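Local coordinates for protein putative P450-like enzyme (Streptomyces himastatinicus ATCC 53653, PDB 5Z9J) that binds a heme group and, as a member of the cytochrome P450 family, probably acts as an iron-dependent monooxygenase, at residues A[100-103]-A[104-107]; A[248-251]-A[252-255]; A[265-268]-A[269-272]; A[361-364]-A[365-369]; A[372-375]-A[376-379]. All coordinates share one frame; numbering follows the deposited sequence.

Interaction 1: A[100-103]-A[104-107]; sequences AKME and SRVH
The guanidinium of Arg105 has Lys101 CE over one face and the methyl of Met102, CE, at its edge and in its plane. These are i to i+4 and i to i+3 contacts along helix 96-116, which corresponds to helix D of the P450 fold. Lys101 CE lies 3.2 Å from Arg105 NH1, towards the rim of the group. Met102 CE is 3.4 Å from the same NH1. The two basic side chains run alongside each other and point the same way. Lys101 NZ stands 3.9 Å from Arg105 NH1, a like-charge approach. It is probably eased by the bond that Lys101 NZ makes to Glu206 O. Replacing Arg105 by an alanine is likely to open a gap beside Lys101 CE and the Met102 methyl, and to take away the group that touches Asp140. Met102 bends at chi2 and chi3, which brings its methyl round to that edge. Outside the segments, Met102 and Val106 touch Met137 of helix 132-142, and Arg105 reaches Asp140 there. The i to i+3 bond is the better one here: Arg105 N to Met102 O is 2.9 Å, while Arg105 N to Lys101 O is weak. That second carbonyl is gripped from a side chain too: with chi1 at 82°, Ser104 OG folds back and donates to Lys101 O at 2.8 Å.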
loop_
_atom_site.group_PDB
_atom_site.type_symbol
_atom_site.label_atom_id
_atom_site.label_comp_id
_atom_site.label_asym_id
_atom_site.label_seq_id
_atom_site.Cartn_x
_atom_site.Cartn_y
_atom_site.Cartn_z
ATOM N N ALA A 100 3.412 16.739 -12.705
ATOM C CA ALA A 100 3.251 18.165 -12.461
ATOM C C ALA A 100 1.795 18.519 -12.222
ATOM O O ALA A 100 1.453 19.208 -11.254
ATOM C CB ALA A 100 3.783 18.948 -13.633
ATOM N N LYS A 101 0.941 18.022 -13.109
ATOM C CA LYS A 101 -0.488 18.243 -13.012
ATOM C C LYS A 101 -1.006 17.681 -11.691
ATOM O O LYS A 101 -1.813 18.334 -11.020
ATOM C CB LYS A 101 -1.204 17.618 -14.213
ATOM C CG LYS A 101 -2.733 17.543 -14.118
ATOM C CD LYS A 101 -3.331 16.889 -15.398
ATOM C CE LYS A 101 -4.827 16.609 -15.260
ATOM N NZ LYS A 101 -5.407 15.872 -16.443
ATOM N N MET A 102 -0.511 16.508 -11.283
ATOM C CA MET A 102 -0.961 15.951 -10.014
ATOM C C MET A 102 -0.573 16.838 -8.831
ATOM O O MET A 102 -1.424 17.169 -8.000
ATOM C CB MET A 102 -0.408 14.531 -9.817
ATOM C CG MET A 102 -1.240 13.433 -10.446
ATOM S SD MET A 102 -3.026 13.719 -10.280
ATOM C CE MET A 102 -3.428 14.563 -11.822
ATOM N N GLU A 103 0.677 17.280 -8.776
ATOM C CA GLU A 103 1.059 18.099 -7.632
ATOM C C GLU A 103 0.381 19.467 -7.738
ATOM O O GLU A 103 0.153 20.123 -6.725
ATOM C CB GLU A 103 2.576 18.256 -7.510
ATOM C CG GLU A 103 2.987 19.102 -6.289
ATOM C CD GLU A 103 4.502 19.338 -6.166
ATOM O OE1 GLU A 103 5.271 18.904 -7.052
ATOM O OE2 GLU A 103 4.926 19.966 -5.165
ATOM N N SER A 104 0.017 19.895 -8.941
ATOM C CA SER A 104 -0.694 21.157 -9.024
ATOM C C SER A 104 -2.081 21.000 -8.426
ATOM O O SER A 104 -2.647 21.977 -7.964
ATOM C CB SER A 104 -0.780 21.696 -10.461
ATOM O OG SER A 104 -1.836 21.114 -11.215
ATOM N N ARG A 105 -2.635 19.790 -8.432
ATOM C CA ARG A 105 -4.028 19.610 -8.005
ATOM C C ARG A 105 -4.227 19.231 -6.543
ATOM O O ARG A 105 -5.320 19.454 -5.983
ATOM C CB ARG A 105 -4.698 18.516 -8.859
ATOM C CG ARG A 105 -4.829 18.826 -10.338
ATOM C CD ARG A 105 -5.320 17.588 -11.083
ATOM N NE ARG A 105 -6.604 17.741 -11.753
ATOM C CZ ARG A 105 -7.147 16.796 -12.525
ATOM N NH1 ARG A 105 -6.512 15.639 -12.711
ATOM N NH2 ARG A 105 -8.318 16.996 -13.120
ATOM N N VAL A 106 -3.174 18.666 -5.935
ATOM C CA VAL A 106 -3.307 18.055 -4.631
ATOM C C VAL A 106 -3.709 19.076 -3.564
ATOM O O VAL A 106 -4.478 18.767 -2.677
ATOM C CB VAL A 106 -2.008 17.300 -4.229
ATOM C CG1 VAL A 106 -0.841 18.250 -4.044
ATOM C CG2 VAL A 106 -2.231 16.441 -2.985
ATOM N N HIS A 107 -3.211 20.291 -3.656
ATOM C CA HIS A 107 -3.472 21.267 -2.610
ATOM C C HIS A 107 -4.919 21.725 -2.720
ATOM O O HIS A 107 -5.581 22.013 -1.706
ATOM C CB HIS A 107 -2.473 22.427 -2.685
ATOM C CG HIS A 107 -1.098 22.030 -2.247
ATOM N ND1 HIS A 107 -0.628 22.229 -0.963
ATOM C CD2 HIS A 107 -0.109 21.386 -2.908
ATOM C CE1 HIS A 107 0.600 21.758 -0.864
ATOM N NE2 HIS A 107 0.941 21.238 -2.032
#

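Interaction 2: A[248-251]-A[252-255]; sequences NTML and CLDA
Met250 SD touches Leu253 CD1 at 4.2 Å, an i to i+3 contact in which the two side chains cross at a slant. Leu253 keeps its CG on the side of its own backbone N (chi1 -73°). This lays Leu253 CG 3.3 Å from Thr249 O, over the preceding turn of helix. Cys252 leans back the same way, with CB 3.4 Å from Asn248 O and SG 3.3 Å from that oxygen.

Regular helical bonds set this spacing. Cys252 N donates to Asn248 O at 2.8 Å. Leu253 N meets Thr249 O at 3.0 Å, with an N-H...O angle of 169°. Asp254 N and Ala255 N continue the ladder to Met250 O and Leu251 O. Ala255 closes the helix.

The polar side chains find partners further out. Thr249 OG1 is hydrogen-bonded to Leu245 O, one turn back, and to Ser277 OG. Asn248 OD1 takes the N-H of Val390, and Asp254 OD1 that of Ala373.

The helix is 240-255, the C-terminal half of the P450 helix I. Thr249 and Met250 pack on Val361 of helix 350-367, and Met250 also on Leu364. Thr249 and Cys252 face helix 270-280, while Asp254 links the helix end to strand 372-373.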
loop_
_atom_site.group_PDB
_atom_site.type_symbol
_atom_site.label_atom_id
_atom_site.label_comp_id
_atom_site.label_asym_id
_atom_site.label_seq_id
_atom_site.Cartn_x
_atom_site.Cartn_y
_atom_site.Cartn_z
ATOM N N ASN A 248 -1.647 7.496 10.208
ATOM C CA ASN A 248 -0.627 7.000 11.194
ATOM C C ASN A 248 0.252 8.113 11.631
ATOM O O ASN A 248 0.593 8.237 12.835
ATOM C CB ASN A 248 0.276 5.953 10.568
ATOM C CG ASN A 248 -0.428 4.687 10.251
ATOM O OD1 ASN A 248 -1.552 4.448 10.682
ATOM N ND2 ASN A 248 0.202 3.877 9.445
ATOM N N THR A 249 0.624 8.958 10.661
ATOM C CA THR A 249 1.536 10.051 10.931
ATOM C C THR A 249 0.929 11.072 11.920
ATOM O O THR A 249 1.578 11.442 12.931
ATOM C CB THR A 249 2.023 10.750 9.646
ATOM O OG1 THR A 249 2.740 9.825 8.799
ATOM C CG2 THR A 249 2.904 11.924 10.007
ATOM N N MET A 250 -0.318 11.474 11.699
ATOM C CA MET A 250 -0.985 12.347 12.638
ATOM C C MET A 250 -1.182 11.677 13.997
ATOM O O MET A 250 -1.115 12.352 15.017
ATOM C CB MET A 250 -2.354 12.790 12.099
ATOM C CG MET A 250 -2.277 13.441 10.729
ATOM S SD MET A 250 -1.009 14.739 10.534
ATOM C CE MET A 250 -1.558 15.969 11.719
ATOM N N LEU A 251 -1.449 10.369 14.020
ATOM C CA LEU A 251 -1.591 9.633 15.282
ATOM C C LEU A 251 -0.291 9.618 16.072
ATOM O O LEU A 251 -0.298 9.762 17.300
ATOM C CB LEU A 251 -2.017 8.203 15.033
ATOM C CG LEU A 251 -1.936 7.306 16.258
ATOM C CD1 LEU A 251 -2.989 7.706 17.288
ATOM C CD2 LEU A 251 -2.105 5.826 15.899
ATOM N N CYS A 252 0.814 9.399 15.369
ATOM C CA CYS A 252 2.140 9.376 15.999
ATOM C C CYS A 252 2.615 10.757 16.560
ATOM O O CYS A 252 3.259 10.853 17.616
ATOM C CB CYS A 252 3.142 8.789 14.984
ATOM S SG CYS A 252 2.950 7.008 14.776
ATOM N N LEU A 253 2.347 11.819 15.818
ATOM C CA LEU A 253 2.560 13.181 16.249
ATOM C C LEU A 253 1.773 13.486 17.535
ATOM O O LEU A 253 2.258 14.173 18.428
ATOM C CB LEU A 253 2.125 14.152 15.142
ATOM C CG LEU A 253 3.033 14.242 13.920
ATOM C CD1 LEU A 253 2.393 15.144 12.887
ATOM C CD2 LEU A 253 4.354 14.791 14.276
ATOM N N ASP A 254 0.501 13.082 17.553
ATOM C CA ASP A 254 -0.314 13.264 18.748
ATOM C C ASP A 254 0.285 12.508 19.926
ATOM O O ASP A 254 0.305 13.000 21.048
ATOM C CB ASP A 254 -1.739 12.799 18.510
ATOM C CG ASP A 254 -2.636 12.991 19.733
ATOM O OD1 ASP A 254 -3.368 13.993 19.804
ATOM O OD2 ASP A 254 -2.616 12.119 20.633
ATOM N N ALA A 255 0.763 11.306 19.655
ATOM C CA ALA A 255 1.268 10.426 20.701
ATOM C C ALA A 255 2.627 10.885 21.218
ATOM O O ALA A 255 2.891 10.837 22.410
ATOM C CB ALA A 255 1.353 9.001 20.153
#

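Interaction 3: A[265-268]-A[269-272]; sequences ADRS and LVPA
The short turn between helix 257-265 and helix 270-280 is closed by contacts of Asp266 with Leu269 and of Arg267 with Val270. These helices match J and K of the P450 fold. Asp266 is the first residue after helix 257-265 to leave helical geometry. Its O accepts Leu269 N at 3.2 Å. The two side chains cross at about a right angle, and Asp266 OD2 lies 3.8 Å from Leu269 CG. The other carboxylate oxygen is used as well: Ser268 OG donates to Asp266 OD1 at 2.7 Å, on the syn side and 33° out of plane. With chi1 at 73°, the serine hydroxyl turns back toward the aspartate. A second, weak bond runs from Val270 N to Arg267 O at 3.5 Å, and Val270 CG2 rests on the same oxygen. Pro271 has no N-H to give, and its CD sits 3.6 Å from Ser268 O. A water fills the next step, donating to Ser268 O at 2.6 Å and accepting from Ala272 N. Leu269 and Val270 pack on Val263 of helix 257-265. Arg267 reaches across to helix 350-367, where NH1 forms a salt bridge with Asp366.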
loop_
_atom_site.group_PDB
_atom_site.type_symbol
_atom_site.label_atom_id
_atom_site.label_comp_id
_atom_site.label_asym_id
_atom_site.label_seq_id
_atom_site.Cartn_x
_atom_site.Cartn_y
_atom_site.Cartn_z
ATOM N N ALA A 265 8.318 23.210 14.846
ATOM C CA ALA A 265 9.407 24.192 14.928
ATOM C C ALA A 265 10.322 24.265 13.709
ATOM O O ALA A 265 10.850 25.332 13.387
ATOM C CB ALA A 265 10.301 23.892 16.178
ATOM N N ASP A 266 10.483 23.109 13.067
ATOM C CA ASP A 266 11.358 22.847 11.927
ATOM C C ASP A 266 10.572 22.054 10.868
ATOM O O ASP A 266 10.566 20.836 10.896
ATOM C CB ASP A 266 12.602 22.069 12.448
ATOM C CG ASP A 266 13.696 21.815 11.379
ATOM O OD1 ASP A 266 13.582 22.284 10.232
ATOM O OD2 ASP A 266 14.698 21.113 11.716
ATOM N N ARG A 267 9.880 22.755 9.959
ATOM C CA ARG A 267 9.034 22.136 8.953
ATOM C C ARG A 267 9.806 21.403 7.846
ATOM O O ARG A 267 9.225 20.710 7.008
ATOM C CB ARG A 267 8.084 23.207 8.398
ATOM C CG ARG A 267 7.137 23.669 9.515
ATOM C CD ARG A 267 6.139 22.534 9.761
ATOM N NE ARG A 267 5.316 22.485 8.546
ATOM C CZ ARG A 267 4.171 23.157 8.377
ATOM N NH1 ARG A 267 3.595 23.794 9.393
ATOM N NH2 ARG A 267 3.541 23.107 7.214
ATOM N N SER A 268 11.120 21.518 7.838
ATOM C CA SER A 268 11.916 20.772 6.879
ATOM C C SER A 268 11.968 19.284 7.299
ATOM O O SER A 268 12.478 18.437 6.566
ATOM C CB SER A 268 13.320 21.357 6.776
ATOM O OG SER A 268 14.074 21.033 7.935
ATOM N N LEU A 269 11.445 18.969 8.487
ATOM C CA LEU A 269 11.445 17.572 8.969
ATOM C C LEU A 269 10.325 16.696 8.427
ATOM O O LEU A 269 10.346 15.469 8.620
ATOM C CB LEU A 269 11.319 17.535 10.458
ATOM C CG LEU A 269 12.535 18.067 11.210
ATOM C CD1 LEU A 269 12.185 18.045 12.668
ATOM C CD2 LEU A 269 13.776 17.244 10.896
ATOM N N VAL A 270 9.334 17.312 7.778
ATOM C CA VAL A 270 8.167 16.551 7.359
ATOM C C VAL A 270 8.493 15.330 6.455
ATOM O O VAL A 270 8.032 14.246 6.745
ATOM C CB VAL A 270 7.139 17.457 6.657
ATOM C CG1 VAL A 270 6.001 16.623 6.176
ATOM C CG2 VAL A 270 6.609 18.519 7.633
ATOM N N PRO A 271 9.320 15.479 5.396
ATOM C CA PRO A 271 9.633 14.267 4.623
ATOM C C PRO A 271 10.271 13.152 5.435
ATOM O O PRO A 271 9.892 11.980 5.283
ATOM C CB PRO A 271 10.629 14.761 3.565
ATOM C CG PRO A 271 10.313 16.195 3.390
ATOM C CD PRO A 271 9.848 16.690 4.740
ATOM N N ALA A 272 11.216 13.503 6.302
ATOM C CA ALA A 272 11.838 12.480 7.134
ATOM C C ALA A 272 10.831 11.910 8.153
ATOM O O ALA A 272 10.947 10.752 8.601
ATOM C CB ALA A 272 13.061 13.060 7.844
HETATM O O HOH W 1 13.060 16.002 6.021
#

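Interaction 4: A[361-364]-A[365-369]; sequences VEIL and LDRLP
Val361 and Leu365 run alongside each other, with Val361 CG1 4.0 Å from Leu365 CD1. Val361 O accepts Leu365 N at 2.9 Å. Leu365 CG comes back to 3.2 Å from Val361 O, because chi1 of -70° keeps it beside its own backbone N. Glu362 contributes through its backbone, where its O accepts Asp366 N. Ile363 O takes two donors: Arg367 N at 2.9 Å, with an N-H...O angle of 169°, and Asp366 N in a weak bond. The branch Ile363 CG2 lies 3.5 Å from Arg367 CD, so the aliphatic part of the arginine runs along the isoleucine. Leu364 closes the last turn. Its O accepts Leu368 N at 2.9 Å, just where Leu368 leaves helical geometry. The two leucines cross, CD2 of Leu364 being 4.0 Å from CD1 of Leu368. This is the C-terminal end of helix 350-367, helix L of the P450 fold. Arg367 bends at chi3 and carries its guanidinium to helix 96-116. There NH2 forms a salt bridge with Asp115, and NH1 a hydrogen bond with His111 ND1. The chemistry is therefore split along one side chain: the methylenes of Arg367 extend the apolar packing of Ile363, while its charge, near the helix C-terminus, is probably balanced by the carboxylate of Asp115 on helix 96-116.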
loop_
_atom_site.group_PDB
_atom_site.type_symbol
_atom_site.label_atom_id
_atom_site.label_comp_id
_atom_site.label_asym_id
_atom_site.label_seq_id
_atom_site.Cartn_x
_atom_site.Cartn_y
_atom_site.Cartn_z
ATOM N N VAL A 361 -0.046 16.423 5.457
ATOM C CA VAL A 361 0.386 16.714 6.805
ATOM C C VAL A 361 0.635 18.197 7.034
ATOM O O VAL A 361 0.218 18.752 8.053
ATOM C CB VAL A 361 1.656 15.954 7.132
ATOM C CG1 VAL A 361 2.247 16.448 8.477
ATOM C CG2 VAL A 361 1.344 14.452 7.189
ATOM N N GLU A 362 1.324 18.827 6.079
ATOM C CA GLU A 362 1.633 20.234 6.150
ATOM C C GLU A 362 0.360 21.044 6.272
ATOM O O GLU A 362 0.276 21.956 7.086
ATOM C CB GLU A 362 2.426 20.680 4.922
ATOM C CG GLU A 362 3.876 20.258 4.986
ATOM C CD GLU A 362 4.619 20.639 3.732
ATOM O OE1 GLU A 362 3.979 20.948 2.670
ATOM O OE2 GLU A 362 5.864 20.637 3.787
ATOM N N ILE A 363 -0.618 20.743 5.417
ATOM C CA ILE A 363 -1.808 21.533 5.456
ATOM C C ILE A 363 -2.647 21.244 6.719
ATOM O O ILE A 363 -3.219 22.174 7.285
ATOM C CB ILE A 363 -2.637 21.349 4.163
ATOM C CG1 ILE A 363 -1.919 22.088 3.040
ATOM C CG2 ILE A 363 -4.037 21.942 4.340
ATOM C CD1 ILE A 363 -2.562 21.910 1.652
ATOM N N LEU A 364 -2.665 20.005 7.212
ATOM C CA LEU A 364 -3.317 19.725 8.493
ATOM C C LEU A 364 -2.647 20.517 9.605
ATOM O O LEU A 364 -3.326 21.044 10.490
ATOM C CB LEU A 364 -3.317 18.204 8.828
ATOM C CG LEU A 364 -4.424 17.407 8.065
ATOM C CD1 LEU A 364 -4.350 15.893 8.340
ATOM C CD2 LEU A 364 -5.790 17.930 8.481
ATOM N N LEU A 365 -1.325 20.606 9.582
ATOM C CA LEU A 365 -0.616 21.356 10.644
ATOM C C LEU A 365 -0.903 22.866 10.692
ATOM O O LEU A 365 -0.878 23.485 11.773
ATOM C CB LEU A 365 0.878 21.163 10.490
ATOM C CG LEU A 365 1.440 19.781 10.812
ATOM C CD1 LEU A 365 2.922 19.794 10.605
ATOM C CD2 LEU A 365 1.098 19.387 12.244
ATOM N N ASP A 366 -1.136 23.445 9.511
ATOM C CA ASP A 366 -1.322 24.875 9.332
ATOM C C ASP A 366 -2.775 25.300 9.529
ATOM O O ASP A 366 -3.024 26.334 10.133
ATOM C CB ASP A 366 -0.788 25.307 7.971
ATOM C CG ASP A 366 0.730 25.367 7.939
ATOM O OD1 ASP A 366 1.384 25.486 9.043
ATOM O OD2 ASP A 366 1.277 25.258 6.813
ATOM N N ARG A 367 -3.706 24.536 8.956
ATOM C CA ARG A 367 -5.124 24.817 9.071
ATOM C C ARG A 367 -5.746 24.334 10.392
ATOM O O ARG A 367 -6.657 24.982 10.917
ATOM C CB ARG A 367 -5.908 24.128 7.951
ATOM C CG ARG A 367 -5.511 24.508 6.573
ATOM C CD ARG A 367 -6.559 24.110 5.479
ATOM N NE ARG A 367 -7.954 24.319 5.880
ATOM C CZ ARG A 367 -8.997 24.240 5.045
ATOM N NH1 ARG A 367 -8.808 24.049 3.744
ATOM N NH2 ARG A 367 -10.236 24.418 5.494
ATOM N N LEU A 368 -5.269 23.207 10.930
ATOM C CA LEU A 368 -5.864 22.636 12.140
ATOM C C LEU A 368 -4.800 22.376 13.166
ATOM O O LEU A 368 -4.582 21.238 13.544
ATOM C CB LEU A 368 -6.591 21.349 11.834
ATOM C CG LEU A 368 -7.788 21.519 10.879
ATOM C CD1 LEU A 368 -8.364 20.167 10.518
ATOM C CD2 LEU A 368 -8.831 22.380 11.552
ATOM N N PRO A 369 -4.143 23.448 13.631
ATOM C CA PRO A 369 -2.991 23.263 14.509
ATOM C C PRO A 369 -3.392 22.672 15.857
ATOM O O PRO A 369 -2.525 22.191 16.580
ATOM C CB PRO A 369 -2.446 24.694 14.667
ATOM C CG PRO A 369 -3.637 25.564 14.472
ATOM C CD PRO A 369 -4.477 24.876 13.455
#

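Interaction 5: A[372-375]-A[376-379]; sequences RADP and ANPP
Asp374 holds both tight points of this type I beta turn, which runs from Asp374 to Asn377. Its O accepts Asn377 N at 3.1 Å, with an N-H...O angle of 153°. Its carboxylate folds over the same turn: Asp374 OD1 takes Ala376 N in a weak bond of 3.3 Å, which makes an Asx turn inside the beta turn. With CG anti to the backbone N (chi1 -168°), the carboxylate also reaches the next residue, and Asp374 OD2 lies 3.7 Å from Asn377 CB. The carboxylate and amide planes are 68° apart, so they do not stack. With an alanine in place of Asp374, Ala376 N is likely to lose its side-chain acceptor, leaving the turn to its single backbone bond.

The outer side is loose. Pro375 and Ala376 form the exposed corner. Pro375 suits the second position of the turn, where phi is held by its ring. Beyond it, Pro378 CD comes no nearer to Pro375 O than 4.4 Å.

The turn lies in the connection between strand 372-373 and strand 380-381. Arg372 and Asp374 make backbone hydrogen bonds with Val396 and Pro394 of strand 392-396. Pro379 rests on Leu251 of helix 240-255.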
loop_
_atom_site.group_PDB
_atom_site.type_symbol
_atom_site.label_atom_id
_atom_site.label_comp_id
_atom_site.label_asym_id
_atom_site.label_seq_id
_atom_site.Cartn_x
_atom_site.Cartn_y
_atom_site.Cartn_z
ATOM N N ARG A 372 -6.183 17.088 17.516
ATOM C CA ARG A 372 -5.676 16.102 18.483
ATOM C C ARG A 372 -6.423 14.784 18.350
ATOM O O ARG A 372 -7.580 14.768 17.919
ATOM C CB ARG A 372 -5.888 16.607 19.919
ATOM C CG ARG A 372 -4.935 17.650 20.386
ATOM C CD ARG A 372 -5.496 18.427 21.606
ATOM N NE ARG A 372 -6.309 17.606 22.507
ATOM C CZ ARG A 372 -7.610 17.793 22.732
ATOM N NH1 ARG A 372 -8.246 18.776 22.111
ATOM N NH2 ARG A 372 -8.277 17.004 23.570
ATOM N N ALA A 373 -5.819 13.696 18.797
ATOM C CA ALA A 373 -6.549 12.436 18.841
ATOM C C ALA A 373 -7.611 12.569 19.933
ATOM O O ALA A 373 -7.336 13.115 20.985
ATOM C CB ALA A 373 -5.607 11.237 19.097
ATOM N N ASP A 374 -8.839 12.143 19.630
ATOM C CA ASP A 374 -9.976 12.224 20.547
ATOM C C ASP A 374 -9.738 11.251 21.696
ATOM O O ASP A 374 -9.746 10.043 21.491
ATOM C CB ASP A 374 -11.292 11.884 19.822
ATOM C CG ASP A 374 -12.552 12.244 20.652
ATOM O OD1 ASP A 374 -12.397 12.594 21.841
ATOM O OD2 ASP A 374 -13.693 12.124 20.114
ATOM N N PRO A 375 -9.520 11.767 22.910
ATOM C CA PRO A 375 -9.186 10.851 24.011
ATOM C C PRO A 375 -10.359 9.972 24.456
ATOM O O PRO A 375 -10.156 8.858 24.959
ATOM C CB PRO A 375 -8.761 11.791 25.154
ATOM C CG PRO A 375 -9.241 13.171 24.773
ATOM C CD PRO A 375 -9.787 13.141 23.365
ATOM N N ALA A 376 -11.579 10.442 24.227
ATOM C CA ALA A 376 -12.744 9.658 24.596
ATOM C C ALA A 376 -12.998 8.537 23.590
ATOM O O ALA A 376 -13.725 7.596 23.881
ATOM C CB ALA A 376 -13.972 10.560 24.700
ATOM N N ASN A 377 -12.331 8.607 22.447
ATOM C CA ASN A 377 -12.631 7.721 21.347
ATOM C C ASN A 377 -11.384 7.348 20.582
ATOM O O ASN A 377 -11.077 7.960 19.566
ATOM C CB ASN A 377 -13.661 8.459 20.468
ATOM C CG ASN A 377 -14.242 7.624 19.347
ATOM O OD1 ASN A 377 -14.058 6.413 19.269
ATOM N ND2 ASN A 377 -15.006 8.289 18.479
ATOM N N PRO A 378 -10.692 6.278 21.016
ATOM C CA PRO A 378 -9.417 5.852 20.417
ATOM C C PRO A 378 -9.573 5.393 18.976
ATOM O O PRO A 378 -10.665 5.006 18.596
ATOM C CB PRO A 378 -9.001 4.657 21.290
ATOM C CG PRO A 378 -9.697 4.881 22.603
ATOM C CD PRO A 378 -11.003 5.522 22.245
ATOM N N PRO A 379 -8.471 5.377 18.209
ATOM C CA PRO A 379 -8.500 4.868 16.841
ATOM C C PRO A 379 -8.678 3.351 16.790
ATOM O O PRO A 379 -8.456 2.653 17.799
ATOM C CB PRO A 379 -7.123 5.222 16.289
ATOM C CG PRO A 379 -6.192 5.291 17.578
ATOM C CD PRO A 379 -7.114 5.709 18.692
#

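The five contacts follow one another along the chain, all in the P450 fold. Interaction 4 is the hub. It touches interaction 1 through Ile363 CD1 and His107 ND1 (3.3 Å), packs on interaction 2, and is joined to interaction 3 by a salt bridge. Its centre lies about 13 Å from those of interactions 2 and 3. Interaction 5 follows it in sequence but touches interaction 2 instead, their centres about 11 Å apart. Interactions 1 and 5 lie farthest apart, about 31 Å between centres. Interactions 1 to 4 join helices 96-116, 240-255, 270-280 and 350-367, and interaction 5 brings the strand 372-373 edge of the three-stranded sheet against helix 240-255.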